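Transferrin binding protein B (Actinobacillus suis, PDB 3PQU) binds host transferrin at the bacterial outer membrane as a lipoprotein and so probably serves iron acquisition. Local coordinates at residues 332-337 with 426-431. Numbering follows the deposited sequence.
Sequences TTERII and TATDKM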
ATOM      1  N   THR A 332      -9.884 -15.248 -11.920  1.00 48.64           N
ATOM      2  CA  THR A 332     -10.382 -15.680 -10.629  1.00 44.01           C
ATOM      3  C   THR A 332      -9.428 -15.189  -9.541  1.00 40.15           C
ATOM      4  O   THR A 332      -8.221 -15.412  -9.615  1.00 34.01           O
ATOM      5  CB  THR A 332     -10.493 -17.209 -10.584  1.00 50.75           C
ATOM      6  OG1 THR A 332     -11.399 -17.635 -11.605  1.00 58.78           O
ATOM      7  CG2 THR A 332     -10.996 -17.682  -9.229  1.00 45.62           C
ATOM      8  N   THR A 333      -9.966 -14.496  -8.544  1.00 27.62           N
ATOM      9  CA  THR A 333      -9.141 -13.995  -7.458  1.00 31.78           C
ATOM     10  C   THR A 333      -9.579 -14.574  -6.128  1.00 38.51           C
ATOM     11  O   THR A 333     -10.687 -15.079  -5.981  1.00 43.15           O
ATOM     12  CB  THR A 333      -9.176 -12.470  -7.385  1.00 34.50           C
ATOM     13  OG1 THR A 333     -10.522 -12.029  -7.177  1.00 43.39           O
ATOM     14  CG2 THR A 333      -8.653 -11.868  -8.685  1.00 39.55           C
ATOM     15  N   GLU A 334      -8.687 -14.503  -5.157  1.00 45.32           N
ATOM     16  CA  GLU A 334      -9.008 -14.910  -3.806  1.00 44.01           C
ATOM     17  C   GLU A 334      -8.694 -13.747  -2.867  1.00 42.78           C
ATOM     18  O   GLU A 334      -7.596 -13.171  -2.904  1.00 30.06           O
ATOM     19  CB  GLU A 334      -8.216 -16.157  -3.427  1.00 37.65           C
ATOM     20  CG  GLU A 334      -8.385 -16.571  -1.984  1.00 54.47           C
ATOM     21  CD  GLU A 334      -7.847 -17.958  -1.712  1.00 52.61           C
ATOM     22  OE1 GLU A 334      -7.947 -18.831  -2.600  1.00 57.28           O
ATOM     23  OE2 GLU A 334      -7.327 -18.180  -0.602  1.00 42.01           O
ATOM     24  N   ARG A 335      -9.666 -13.384  -2.041  1.00 19.65           N
ATOM     25  CA  ARG A 335      -9.523 -12.221  -1.176  1.00 29.85           C
ATOM     26  C   ARG A 335      -8.510 -12.482  -0.061  1.00 35.25           C
ATOM     27  O   ARG A 335      -8.540 -13.542   0.553  1.00 35.81           O
ATOM     28  CB  ARG A 335     -10.876 -11.836  -0.587  1.00 32.08           C
ATOM     29  CG  ARG A 335     -10.861 -10.491   0.073  1.00 31.15           C
ATOM     30  CD  ARG A 335     -12.265  -9.917   0.210  1.00 35.38           C
ATOM     31  NE  ARG A 335     -12.189  -8.532   0.671  1.00 41.83           N
ATOM     32  CZ  ARG A 335     -12.183  -7.471  -0.129  1.00 41.27           C
ATOM     33  NH1 ARG A 335     -12.276  -7.624  -1.447  1.00 36.71           N
ATOM     34  NH2 ARG A 335     -12.096  -6.253   0.389  1.00 37.56           N
ATOM     35  N   ILE A 336      -7.606 -11.529   0.180  1.00 21.62           N
ATOM     36  CA  ILE A 336      -6.621 -11.661   1.254  1.00 23.88           C
ATOM     37  C   ILE A 336      -6.836 -10.719   2.435  1.00 32.85           C
ATOM     38  O   ILE A 336      -6.415 -11.010   3.554  1.00 31.89           O
ATOM     39  CB  ILE A 336      -5.174 -11.464   0.765  1.00 23.20           C
ATOM     40  CG1 ILE A 336      -5.016 -10.136   0.011  1.00 18.31           C
ATOM     41  CG2 ILE A 336      -4.735 -12.634  -0.086  1.00 27.65           C
ATOM     42  CD1 ILE A 336      -3.538  -9.742  -0.187  1.00 23.87           C
ATOM     43  N   ILE A 337      -7.488  -9.592   2.181  1.00 29.18           N
ATOM     44  CA  ILE A 337      -7.593  -8.524   3.168  1.00 27.43           C
ATOM     45  C   ILE A 337      -8.986  -7.912   3.219  1.00 31.14           C
ATOM     46  O   ILE A 337      -9.631  -7.722   2.190  1.00 31.53           O
ATOM     47  CB  ILE A 337      -6.591  -7.382   2.842  1.00 26.13           C
ATOM     48  CG1 ILE A 337      -5.150  -7.881   2.927  1.00 26.95           C
ATOM     49  CG2 ILE A 337      -6.782  -6.211   3.789  1.00 21.72           C
ATOM     50  CD1 ILE A 337      -4.090  -6.834   2.420  1.00 27.24           C
ATOM     51  N   THR A 426      -8.375 -15.937   5.975  1.00 33.58           N
ATOM     52  CA  THR A 426      -7.938 -17.317   5.909  1.00 35.56           C
ATOM     53  C   THR A 426      -7.816 -17.733   4.441  1.00 34.19           C
ATOM     54  O   THR A 426      -8.668 -17.412   3.612  1.00 40.37           O
ATOM     55  CB  THR A 426      -8.958 -18.235   6.629  1.00 34.98           C
ATOM     56  OG1 THR A 426      -9.111 -17.810   7.996  1.00 32.63           O
ATOM     57  CG2 THR A 426      -8.517 -19.696   6.570  1.00 30.92           C
ATOM     58  N   ALA A 427      -6.748 -18.437   4.102  1.00 36.86           N
ATOM     59  CA  ALA A 427      -6.659 -18.995   2.762  1.00 41.26           C
ATOM     60  C   ALA A 427      -7.831 -19.953   2.560  1.00 30.55           C
ATOM     61  O   ALA A 427      -8.190 -20.703   3.477  1.00 30.09           O
ATOM     62  CB  ALA A 427      -5.345 -19.704   2.574  1.00 38.08           C
ATOM     63  N   THR A 428      -8.436 -19.911   1.374  1.00 39.15           N
ATOM     64  CA  THR A 428      -9.643 -20.690   1.097  1.00 48.52           C
ATOM     65  C   THR A 428      -9.416 -22.199   1.233  1.00 59.39           C
ATOM     66  O   THR A 428     -10.307 -22.938   1.676  1.00 48.66           O
ATOM     67  CB  THR A 428     -10.244 -20.352  -0.282  1.00 50.68           C
ATOM     68  OG1 THR A 428     -10.548 -18.956  -0.334  1.00 45.59           O
ATOM     69  CG2 THR A 428     -11.532 -21.148  -0.518  1.00 53.24           C
ATOM     70  N   ASP A 429      -8.219 -22.654   0.878  1.00 43.72           N
ATOM     71  CA  ASP A 429      -7.916 -24.075   0.980  1.00 55.11           C
ATOM     72  C   ASP A 429      -7.536 -24.486   2.403  1.00 50.87           C
ATOM     73  O   ASP A 429      -7.271 -25.652   2.661  1.00 55.72           O
ATOM     74  CB  ASP A 429      -6.827 -24.483  -0.018  1.00 60.93           C
ATOM     75  CG  ASP A 429      -5.482 -23.861   0.297  1.00 86.20           C
ATOM     76  OD1 ASP A 429      -5.390 -23.113   1.295  1.00 88.60           O
ATOM     77  OD2 ASP A 429      -4.516 -24.117  -0.458  1.00 86.33           O
ATOM     78  N   LYS A 430      -7.509 -23.526   3.323  1.00 49.76           N
ATOM     79  CA  LYS A 430      -7.294 -23.837   4.735  1.00 44.95           C
ATOM     80  C   LYS A 430      -8.573 -23.630   5.536  1.00 31.92           C
ATOM     81  O   LYS A 430      -8.558 -23.727   6.757  1.00 46.33           O
ATOM     82  CB  LYS A 430      -6.166 -22.989   5.330  1.00 47.65           C
ATOM     83  CG  LYS A 430      -4.813 -23.175   4.667  1.00 59.50           C
ATOM     84  CD  LYS A 430      -4.204 -24.531   4.989  1.00 77.50           C
ATOM     85  CE  LYS A 430      -2.842 -24.702   4.322  1.00 82.47           C
ATOM     86  NZ  LYS A 430      -2.943 -24.762   2.834  1.00 77.00           N
ATOM     87  N   MET A 431      -9.672 -23.341   4.840  1.00 41.41           N
ATOM     88  CA  MET A 431     -10.988 -23.298   5.467  1.00 56.22           C
ATOM     89  C   MET A 431     -11.327 -24.694   5.976  1.00 65.84           C
ATOM     90  O   MET A 431     -11.189 -25.671   5.238  1.00 59.93           O
ATOM     91  CB  MET A 431     -12.059 -22.841   4.469  1.00 54.50           C
ATOM     92  CG  MET A 431     -12.005 -21.359   4.104  1.00 50.19           C
ATOM     93  SD  MET A 431     -12.343 -20.261   5.492  1.00 51.25           S
ATOM     94  CE  MET A 431     -14.091 -20.586   5.790  1.00 53.08           C
TER
HETATM   95  O   HOH W   1      -5.892 -21.060  -0.967  1.00 45.13           O
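On the side of 332-337, Glu334 makes nearly the whole contact, reaching from its strand to Thr428, at the start of the short 3-10 turn 428-430, and to the edge of Ala427. CG stands anti to the backbone N (chi1 174°) and the chain stays extended beyond it, which delivers the carboxylate to Thr428. Glu334 OE2 accepts the N-H of Thr428 (N to OE2 2.9 Å). The bond is nearly straight, 176° at the hydrogen, but arrives from above the carboxylate plane, 50° out of it. Glu334 OE2 also lies 3.5 Å from CA of Ala427. Thr428 turns its hydroxyl back beside its own backbone N, and OG1 of Thr428 rests 3.2 Å from CD of Glu334, a packing contact with poor angles for a hydrogen bond to either carboxylate oxygen. A water donates to Glu334 OE2 at 3.2 Å and weakly accepts from Asp429 N, adding a second, weak link to the turn. The other oxygen, Glu334 OE1, forms a salt bridge with Lys166, which probably offsets the charge of Glu334, while Asp429 has its own salt bridge to Lys430. Farther along, Arg335 directs its guanidinium away from the turn, to Glu163 and Asp338. The contact thus joins the first residues of strand 333-343, paired antiparallel with strand 163-165, to the loop leading from handle strand 413-424 into strand 436-448 of the C-lobe barrel.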